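Long-range contacts in cupin 2, conserved barrel domain protein (PDB 2PFW), which is of unknown function but has the small beta-barrel fold of the cupin superfamily and probably resembles the KdgF-like cupins: residues G22-Q26 and V37-D42; E64-D70 and V88-C94; M2-E6 and G29-E33. All coordinates share one frame; numbering follows the deposited sequence.

Contact 1 (G22-Q26 and V37-D42); sequences GLKRQ and VKIWFD
Lys24 and Trp40 form a hydrogen-bonded antiparallel pair and exchange both backbone bonds, Trp40 N to Lys24 O at 2.8 Å and Lys24 N to Trp40 O at 3.1 Å. Gln26 and Lys38 repeat the exchange, and Asp42 N adds a nearly straight bond (169°) to Gly22 O at 2.9 Å. Lys24 NZ donates to a water, 3.0 Å away, that also lies beside Trp40 O and Asp42 OD1. The Gln26 amide is satisfied at both ends: OE1 accepts from a second water at 2.8 Å, shared with Lys38 NZ, while NE2 donates to Thr14 O and Gly11 O. With CG beside its backbone N (chi1 -69°), Trp40 brings the edge of its indole against Gln26, CZ3 to CB 3.5 Å, and Lys38 CG lies over one ring face. A serine in place of Trp40 would probably leave Gln26 CB without this apolar edge and open a gap beside Ile16. On the other sheet face, Leu23 CD2 sits over the Phe41 ring, and Arg25 CG rests on Ile39 CD1 at 3.5 Å. Strand 34-41 pairs on its other edge with strand 98-105 (Ile39 with Leu100, Phe41 with Gly98), and strand 23-31 with edge strand 17-18 (Arg25 with Glu17).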
loop_
_atom_site.group_PDB
_atom_site.type_symbol
_atom_site.label_atom_id
_atom_site.label_comp_id
_atom_site.label_asym_id
_atom_site.label_seq_id
_atom_site.Cartn_x
_atom_site.Cartn_y
_atom_site.Cartn_z
ATOM N N GLY A 22 18.829 -9.016 -5.566
ATOM C CA GLY A 22 18.588 -9.191 -4.139
ATOM C C GLY A 22 17.149 -8.866 -3.766
ATOM O O GLY A 22 16.841 -8.733 -2.582
ATOM N N LEU A 23 16.301 -8.743 -4.778
ATOM C CA LEU A 23 14.912 -8.340 -4.646
ATOM C C LEU A 23 13.962 -9.509 -4.908
ATOM O O LEU A 23 14.194 -10.317 -5.804
ATOM C CB LEU A 23 14.581 -7.201 -5.610
ATOM C CG LEU A 23 15.161 -5.819 -5.341
ATOM C CD1 LEU A 23 14.207 -4.736 -5.835
ATOM C CD2 LEU A 23 15.464 -5.615 -3.866
ATOM N N LYS A 24 12.898 -9.572 -4.118
ATOM C CA LYS A 24 11.809 -10.524 -4.320
ATOM C C LYS A 24 10.476 -9.782 -4.330
ATOM O O LYS A 24 10.283 -8.872 -3.524
ATOM C CB LYS A 24 11.799 -11.596 -3.241
ATOM C CG LYS A 24 12.888 -12.651 -3.356
ATOM C CD LYS A 24 12.736 -13.724 -2.296
ATOM C CE LYS A 24 13.903 -13.786 -1.323
ATOM N NZ LYS A 24 13.611 -13.057 -0.052
ATOM N N ARG A 25 9.567 -10.139 -5.232
ATOM C CA ARG A 25 8.356 -9.340 -5.414
ATOM C C ARG A 25 7.098 -10.205 -5.323
ATOM O O ARG A 25 7.066 -11.297 -5.892
ATOM C CB ARG A 25 8.380 -8.614 -6.763
ATOM C CG ARG A 25 7.202 -7.687 -7.003
ATOM C CD ARG A 25 7.429 -6.772 -8.201
ATOM N NE ARG A 25 7.481 -7.539 -9.436
ATOM C CZ ARG A 25 8.216 -7.328 -10.511
ATOM N NH1 ARG A 25 9.057 -6.309 -10.595
ATOM N NH2 ARG A 25 8.115 -8.159 -11.545
ATOM N N GLN A 26 6.088 -9.707 -4.618
ATOM C CA GLN A 26 4.794 -10.378 -4.560
ATOM C C GLN A 26 3.649 -9.427 -4.900
ATOM O O GLN A 26 3.524 -8.353 -4.317
ATOM C CB GLN A 26 4.538 -10.978 -3.178
ATOM C CG GLN A 26 3.323 -11.899 -3.122
ATOM C CD GLN A 26 3.020 -12.306 -1.693
ATOM O OE1 GLN A 26 2.880 -11.432 -0.840
ATOM N NE2 GLN A 26 2.929 -13.605 -1.447
ATOM N N VAL A 37 2.437 -4.068 -4.763
ATOM C CA VAL A 37 3.265 -5.264 -4.632
ATOM C C VAL A 37 4.016 -5.223 -3.292
ATOM O O VAL A 37 4.080 -4.166 -2.665
ATOM C CB VAL A 37 4.282 -5.435 -5.769
ATOM C CG1 VAL A 37 3.577 -5.448 -7.115
ATOM C CG2 VAL A 37 5.337 -4.337 -5.709
ATOM N N LYS A 38 4.531 -6.381 -2.918
ATOM C CA LYS A 38 5.378 -6.589 -1.758
ATOM C C LYS A 38 6.792 -6.948 -2.218
ATOM O O LYS A 38 6.964 -7.917 -2.951
ATOM C CB LYS A 38 4.829 -7.695 -0.856
ATOM C CG LYS A 38 5.349 -7.648 0.568
ATOM C CD LYS A 38 4.843 -8.824 1.388
ATOM C CE LYS A 38 4.717 -8.421 2.849
ATOM N NZ LYS A 38 4.440 -9.599 3.719
ATOM N N ILE A 39 7.759 -6.154 -1.786
ATOM C CA ILE A 39 9.156 -6.323 -2.155
ATOM C C ILE A 39 10.022 -6.647 -0.938
ATOM O O ILE A 39 10.085 -5.846 -0.005
ATOM C CB ILE A 39 9.735 -5.052 -2.808
ATOM C CG1 ILE A 39 8.829 -4.399 -3.856
ATOM C CG2 ILE A 39 11.114 -5.354 -3.380
ATOM C CD1 ILE A 39 8.731 -5.176 -5.144
ATOM N N TRP A 40 10.679 -7.798 -0.956
ATOM C CA TRP A 40 11.630 -8.156 0.086
ATOM C C TRP A 40 13.045 -7.754 -0.336
ATOM O O TRP A 40 13.509 -8.201 -1.384
ATOM C CB TRP A 40 11.632 -9.651 0.379
ATOM C CG TRP A 40 10.401 -10.188 1.032
ATOM C CD1 TRP A 40 10.224 -10.499 2.348
ATOM C CD2 TRP A 40 9.157 -10.483 0.379
ATOM N NE1 TRP A 40 8.945 -10.968 2.552
ATOM C CE2 TRP A 40 8.271 -10.968 1.361
ATOM C CE3 TRP A 40 8.718 -10.379 -0.945
ATOM C CZ2 TRP A 40 6.968 -11.348 1.060
ATOM C CZ3 TRP A 40 7.427 -10.757 -1.238
ATOM C CH2 TRP A 40 6.566 -11.235 -0.244
ATOM N N PHE A 41 13.702 -6.935 0.475
ATOM C CA PHE A 41 15.094 -6.580 0.216
ATOM C C PHE A 41 16.056 -7.476 0.991
ATOM O O PHE A 41 16.005 -7.516 2.222
ATOM C CB PHE A 41 15.343 -5.119 0.589
ATOM C CG PHE A 41 14.726 -4.098 -0.349
ATOM C CD1 PHE A 41 13.355 -4.056 -0.544
ATOM C CD2 PHE A 41 15.524 -3.186 -1.023
ATOM C CE1 PHE A 41 12.795 -3.122 -1.396
ATOM C CE2 PHE A 41 14.969 -2.251 -1.878
ATOM C CZ PHE A 41 13.600 -2.216 -2.063
ATOM N N ASP A 42 16.943 -8.191 0.312
ATOM C CA ASP A 42 18.153 -8.716 0.945
ATOM C C ASP A 42 18.972 -7.567 1.524
ATOM O O ASP A 42 18.800 -6.412 1.128
ATOM C CB ASP A 42 19.000 -9.511 -0.038
ATOM C CG ASP A 42 18.237 -10.633 -0.710
ATOM O OD1 ASP A 42 17.126 -10.948 -0.231
ATOM O OD2 ASP A 42 18.743 -11.185 -1.707
HETATM O O HOH W 1 14.863 -10.530 -1.020
HETATM O O HOH W 2 2.416 -11.162 1.909
#

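Contact 2 (E64-D70 and V88-C94); sequences EFHVNVD and VDHGAVC
Cys94 lays its sulfur over one face of the Phe65 ring, SG 3.8 Å from the ring centroid and 17° off the normal, a sulfur-aromatic contact backed by CB over the same face. The first torsion of Cys94 (chi1 -165°) swings SG away from its own backbone N and over the ring. Farther along the same sheet face Val67 CG2 meets Ala92 CB at 4.2 Å, then Val69 CG1 meets Val88 CG1 at 4.0 Å. The same Val88 methyl touches Asp70 CB, 3.7 Å away, where the apolar row ends. Backbone bonds hold the strands in antiparallel register: His66 and Val93 exchange both, with His66 N to Val93 O at 2.9 Å, and Asp70 N donates to Asp89 O. His90 ND1 reaches back to Val88 O at 3.1 Å, the acceptor lying in the imidazole plane, which fixes the rotation of a ring that also meets His52. At the polar edge one water accepts from Asp89 N at 2.7 Å and donates to Asp70 OD1. Strand 90-94, between 65-69 and 45-50, belongs to the four-stranded sheet of the barrel, an antiparallel arrangement characteristic of the cupin fold; a 1,2-ethanediol bound near Ala92 may mark a pocket there.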
loop_
_atom_site.group_PDB
_atom_site.type_symbol
_atom_site.label_atom_id
_atom_site.label_comp_id
_atom_site.label_asym_id
_atom_site.label_seq_id
_atom_site.Cartn_x
_atom_site.Cartn_y
_atom_site.Cartn_z
ATOM N N GLU A 64 15.528 -0.854 7.560
ATOM C CA GLU A 64 15.959 0.539 7.481
ATOM C C GLU A 64 16.209 0.890 6.011
ATOM O O GLU A 64 16.986 0.220 5.335
ATOM C CB GLU A 64 17.196 0.802 8.326
ATOM C CG GLU A 64 17.063 0.568 9.818
ATOM C CD GLU A 64 16.037 1.444 10.501
ATOM O OE1 GLU A 64 16.149 2.686 10.427
ATOM O OE2 GLU A 64 15.108 0.876 11.116
ATOM N N PHE A 65 15.519 1.921 5.534
ATOM C CA PHE A 65 15.593 2.280 4.120
ATOM C C PHE A 65 16.217 3.668 3.969
ATOM O O PHE A 65 15.697 4.637 4.518
ATOM C CB PHE A 65 14.214 2.235 3.458
ATOM C CG PHE A 65 13.815 0.808 3.107
ATOM C CD1 PHE A 65 13.216 -0.005 4.056
ATOM C CD2 PHE A 65 14.047 0.303 1.841
ATOM C CE1 PHE A 65 12.866 -1.301 3.732
ATOM C CE2 PHE A 65 13.697 -0.991 1.510
ATOM C CZ PHE A 65 13.100 -1.796 2.464
ATOM N N HIS A 66 17.324 3.721 3.240
ATOM C CA HIS A 66 17.913 4.971 2.780
ATOM C C HIS A 66 17.214 5.369 1.479
ATOM O O HIS A 66 17.469 4.745 0.449
ATOM C CB HIS A 66 19.416 4.848 2.548
ATOM C CG HIS A 66 20.239 4.709 3.789
ATOM N ND1 HIS A 66 20.129 3.621 4.624
ATOM C CD2 HIS A 66 21.191 5.500 4.343
ATOM C CE1 HIS A 66 20.967 3.747 5.637
ATOM N NE2 HIS A 66 21.625 4.884 5.489
ATOM N N VAL A 67 16.344 6.369 1.524
ATOM C CA VAL A 67 15.572 6.672 0.316
ATOM C C VAL A 67 15.927 8.051 -0.238
ATOM O O VAL A 67 15.960 9.049 0.482
ATOM C CB VAL A 67 14.056 6.585 0.562
ATOM C CG1 VAL A 67 13.304 6.952 -0.711
ATOM C CG2 VAL A 67 13.678 5.185 1.023
ATOM N N ASN A 68 16.197 8.089 -1.544
ATOM C CA ASN A 68 16.388 9.362 -2.235
ATOM C C ASN A 68 15.160 9.694 -3.084
ATOM O O ASN A 68 14.840 8.907 -3.977
ATOM C CB ASN A 68 17.638 9.330 -3.119
ATOM C CG ASN A 68 18.008 10.727 -3.595
ATOM O OD1 ASN A 68 17.154 11.606 -3.724
ATOM N ND2 ASN A 68 19.296 10.943 -3.852
ATOM N N VAL A 69 14.517 10.812 -2.795
ATOM C CA VAL A 69 13.515 11.392 -3.683
ATOM C C VAL A 69 13.903 12.820 -4.074
ATOM O O VAL A 69 13.957 13.706 -3.228
ATOM C CB VAL A 69 12.108 11.408 -3.068
ATOM C CG1 VAL A 69 11.122 12.030 -4.048
ATOM C CG2 VAL A 69 11.661 10.002 -2.699
ATOM N N ASP A 70 14.156 13.017 -5.366
ATOM C CA ASP A 70 14.376 14.360 -5.899
ATOM C C ASP A 70 15.561 15.024 -5.205
ATOM O O ASP A 70 15.562 16.242 -5.023
ATOM C CB ASP A 70 13.116 15.207 -5.727
ATOM C CG ASP A 70 13.119 16.413 -6.650
ATOM O OD1 ASP A 70 13.615 16.238 -7.782
ATOM O OD2 ASP A 70 12.647 17.493 -6.243
ATOM N N VAL A 88 9.769 11.770 -11.273
ATOM C CA VAL A 88 10.736 12.307 -10.314
ATOM C C VAL A 88 11.846 11.296 -10.040
ATOM O O VAL A 88 11.608 10.103 -9.855
ATOM C CB VAL A 88 10.074 12.713 -8.991
ATOM C CG1 VAL A 88 11.121 13.091 -7.946
ATOM C CG2 VAL A 88 9.105 13.870 -9.196
ATOM N N ASP A 89 13.095 11.762 -10.029
ATOM C CA ASP A 89 14.223 10.885 -9.748
ATOM C C ASP A 89 14.133 10.339 -8.325
ATOM O O ASP A 89 13.792 11.092 -7.413
ATOM C CB ASP A 89 15.548 11.624 -9.923
ATOM C CG ASP A 89 16.017 11.706 -11.359
ATOM O OD1 ASP A 89 15.548 10.902 -12.189
ATOM O OD2 ASP A 89 16.860 12.586 -11.645
ATOM N N HIS A 90 14.435 9.061 -8.140
ATOM C CA HIS A 90 14.374 8.484 -6.799
ATOM C C HIS A 90 15.282 7.265 -6.679
ATOM O O HIS A 90 15.595 6.609 -7.667
ATOM C CB HIS A 90 12.939 8.099 -6.426
ATOM C CG HIS A 90 12.326 7.037 -7.282
ATOM N ND1 HIS A 90 11.726 7.334 -8.487
ATOM C CD2 HIS A 90 12.191 5.700 -7.140
ATOM C CE1 HIS A 90 11.262 6.233 -9.047
ATOM N NE2 HIS A 90 11.531 5.216 -8.248
ATOM N N GLY A 91 15.694 6.947 -5.447
ATOM C CA GLY A 91 16.399 5.696 -5.189
ATOM C C GLY A 91 16.104 5.141 -3.800
ATOM O O GLY A 91 15.701 5.911 -2.933
ATOM N N ALA A 92 16.319 3.842 -3.626
ATOM C CA ALA A 92 16.152 3.205 -2.322
ATOM C C ALA A 92 17.167 2.088 -2.105
ATOM O O ALA A 92 17.354 1.219 -2.948
ATOM C CB ALA A 92 14.727 2.685 -2.195
ATOM N N VAL A 93 17.824 2.128 -0.954
ATOM C CA VAL A 93 18.788 1.143 -0.496
ATOM C C VAL A 93 18.421 0.598 0.880
ATOM O O VAL A 93 18.021 1.366 1.746
ATOM C CB VAL A 93 20.205 1.758 -0.400
ATOM C CG1 VAL A 93 21.018 1.090 0.694
ATOM C CG2 VAL A 93 20.904 1.646 -1.744
ATOM N N CYS A 94 18.578 -0.698 1.090
ATOM C CA CYS A 94 18.272 -1.301 2.382
ATOM C C CYS A 94 19.439 -2.098 2.950
ATOM O O CYS A 94 19.606 -3.277 2.650
ATOM C CB CYS A 94 17.059 -2.235 2.252
ATOM S SG CYS A 94 16.344 -2.697 3.846
HETATM O O HOH W 3 13.672 14.363 -10.363
#

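Contact 3 (M2-E6 and G29-E33)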
loop_
_atom_site.group_PDB
_atom_site.type_symbol
_atom_site.label_atom_id
_atom_site.label_comp_id
_atom_site.label_asym_id
_atom_site.label_seq_id
_atom_site.Cartn_x
_atom_site.Cartn_y
_atom_site.Cartn_z
HETATM N N MSE A 2 -2.859 -9.735 -16.804
HETATM C CA MSE A 2 -4.168 -10.373 -16.809
HETATM C C MSE A 2 -5.295 -9.392 -16.514
HETATM O O MSE A 2 -6.284 -9.836 -16.019
HETATM C CB MSE A 2 -4.235 -11.542 -15.808
HETATM C CG MSE A 2 -4.212 -11.118 -14.334
HETATM SE SE MSE A 2 -3.914 -12.582 -13.050
HETATM C CE MSE A 2 -2.388 -11.835 -12.267
ATOM N N GLN A 3 -5.089 -8.115 -16.831
ATOM C CA GLN A 3 -6.164 -7.134 -16.703
ATOM C C GLN A 3 -6.363 -6.757 -15.238
ATOM O O GLN A 3 -6.177 -5.598 -14.863
ATOM C CB GLN A 3 -7.480 -7.638 -17.288
ATOM C CG GLN A 3 -7.466 -8.202 -18.693
ATOM C CD GLN A 3 -7.314 -7.150 -19.777
ATOM O OE1 GLN A 3 -7.921 -6.084 -19.677
ATOM N NE2 GLN A 3 -6.506 -7.445 -20.788
ATOM N N GLN A 4 -6.739 -7.723 -14.400
ATOM C CA GLN A 4 -6.802 -7.438 -12.963
ATOM C C GLN A 4 -6.604 -8.711 -12.146
ATOM O O GLN A 4 -6.558 -9.808 -12.695
ATOM C CB GLN A 4 -8.111 -6.750 -12.601
ATOM C CG GLN A 4 -9.382 -7.503 -12.956
ATOM C CD GLN A 4 -10.615 -6.759 -12.469
ATOM O OE1 GLN A 4 -10.806 -5.583 -12.789
ATOM N NE2 GLN A 4 -11.453 -7.437 -11.692
ATOM N N SER A 5 -6.475 -8.556 -10.837
ATOM C CA SER A 5 -6.246 -9.695 -9.952
ATOM C C SER A 5 -7.561 -10.182 -9.350
ATOM O O SER A 5 -8.558 -9.461 -9.393
ATOM C CB SER A 5 -5.274 -9.310 -8.835
ATOM O OG SER A 5 -5.816 -8.230 -8.092
ATOM N N GLU A 6 -7.557 -11.382 -8.786
ATOM C CA GLU A 6 -8.579 -11.831 -7.842
ATOM C C GLU A 6 -8.896 -10.729 -6.844
ATOM O O GLU A 6 -8.068 -9.845 -6.603
ATOM C CB GLU A 6 -8.097 -13.095 -7.132
ATOM C CG GLU A 6 -9.201 -14.030 -6.675
ATOM C CD GLU A 6 -9.652 -14.956 -7.790
ATOM O OE1 GLU A 6 -8.827 -15.183 -8.703
ATOM O OE2 GLU A 6 -10.803 -15.437 -7.743
ATOM N N GLY A 29 -2.306 -6.909 -5.348
ATOM C CA GLY A 29 -3.547 -6.718 -6.089
ATOM C C GLY A 29 -3.390 -5.621 -7.126
ATOM O O GLY A 29 -2.647 -4.665 -6.897
ATOM N N PHE A 30 -4.075 -5.749 -8.258
ATOM C CA PHE A 30 -3.914 -4.779 -9.338
ATOM C C PHE A 30 -5.125 -4.746 -10.274
ATOM O O PHE A 30 -5.829 -5.751 -10.390
ATOM C CB PHE A 30 -2.653 -5.095 -10.135
ATOM C CG PHE A 30 -2.740 -6.269 -11.082
ATOM C CD1 PHE A 30 -2.522 -7.555 -10.618
ATOM C CD2 PHE A 30 -3.029 -6.097 -12.428
ATOM C CE1 PHE A 30 -2.591 -8.641 -11.470
ATOM C CE2 PHE A 30 -3.115 -7.175 -13.286
ATOM C CZ PHE A 30 -2.899 -8.454 -12.804
ATOM N N ASN A 31 -5.353 -3.622 -10.937
ATOM C CA ASN A 31 -5.966 -3.501 -12.260
ATOM C C ASN A 31 -5.223 -2.450 -13.083
ATOM O O ASN A 31 -4.198 -1.913 -12.667
ATOM C CB ASN A 31 -7.456 -3.181 -12.147
ATOM C CG ASN A 31 -7.733 -1.852 -11.494
ATOM O OD1 ASN A 31 -6.838 -1.031 -11.299
ATOM N ND2 ASN A 31 -8.991 -1.608 -11.139
ATOM N N HIS A 32 -5.741 -2.140 -14.258
ATOM C CA HIS A 32 -5.184 -1.163 -15.170
ATOM C C HIS A 32 -4.751 0.132 -14.508
ATOM O O HIS A 32 -3.824 0.800 -14.982
ATOM C CB HIS A 32 -6.222 -0.826 -16.259
ATOM C CG HIS A 32 -7.382 -0.045 -15.724
ATOM N ND1 HIS A 32 -8.438 -0.660 -15.084
ATOM C CD2 HIS A 32 -7.665 1.274 -15.713
ATOM C CE1 HIS A 32 -9.320 0.248 -14.705
ATOM N NE2 HIS A 32 -8.875 1.435 -15.078
ATOM N N GLU A 33 -5.369 0.571 -13.413
ATOM C CA GLU A 33 -5.047 1.919 -12.942
ATOM C C GLU A 33 -4.491 1.933 -11.528
ATOM O O GLU A 33 -4.157 2.994 -11.000
ATOM C CB GLU A 33 -6.288 2.807 -13.035
ATOM C CG GLU A 33 -7.237 2.738 -11.858
ATOM C CD GLU A 33 -8.478 3.589 -12.059
ATOM O OE1 GLU A 33 -8.549 4.324 -13.068
ATOM O OE2 GLU A 33 -9.385 3.521 -11.201
#
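Phe30 meets Ser5, then Gln4 and Gln3, and at last Met2 as its side chain runs outward. At CB the first torsion (chi1 76°) sets CG between the backbone N and the carbonyl carbon, and this brings the ring up against the N-terminal segment. Of the two ortho carbons, CD1 touches Ser5 CB at 3.7 Å, while CD2 lies near Gln4 CA and the carbonyl oxygen of Gln3. One step farther, CE2 approaches Gln4 CA to 3.7 Å, so that the backbone of Gln4 and Ser5 passes over one face of the ring, with a CH-pi contact from Gln4 CA. The other meta carbon, Phe30 CE1, meets the methyl Met2 CE at 3.3 Å, close for two carbons. At the tip Phe30 CZ is touched by Met2 CG, also at 3.3 Å. Met2, present as selenomethionine, bends at its last torsion so that CE comes in near the ring plane; its SE lies 5.4 Å from the Phe30 centroid, at the edge, in a Met-aromatic contact.

Just beyond the ring the strand ends in an Asx turn: Asn31 OD1 accepts from Glu33 N at 3.0 Å, the donor standing above the carbonyl plane, within the hairpin connection from strand 23-31 to strand 34-41. Asn31 ND2 bonds to Ser55 OG of the second subunit. The backbone of Phe30 is gripped at both polar atoms by Ser5: Ser5 N donates to Phe30 O at 2.9 Å, and Phe30 N donates to Ser5 OG at 3.0 Å with an angle of 164°. The Ser5 hydroxyl in turn donates a hydrogen bond to Glu6 O. Phe83 of the second subunit packs against Gln4, Ser5 and Asn31.

Contacts 1 and 3 share strand 23-31, using its beginning and its end, and their centres are about 19 Å apart. Their segments alternate along the chain: 2-6, 22-26, 29-33, then 37-42. Contact 2 follows in series and belongs to the other, four-stranded sheet. Its centre is about 15 Å from that of contact 1, yet the two touch, Phe41 meeting Phe65 edge to face and also packing on Cys94, so the two sheets of the barrel meet there. Contacts 2 and 3 lie on opposite sides of the chain's centre, about 26 Å between centres, but both touch the second subunit, so that subunit is met on both sides of the chain's centre.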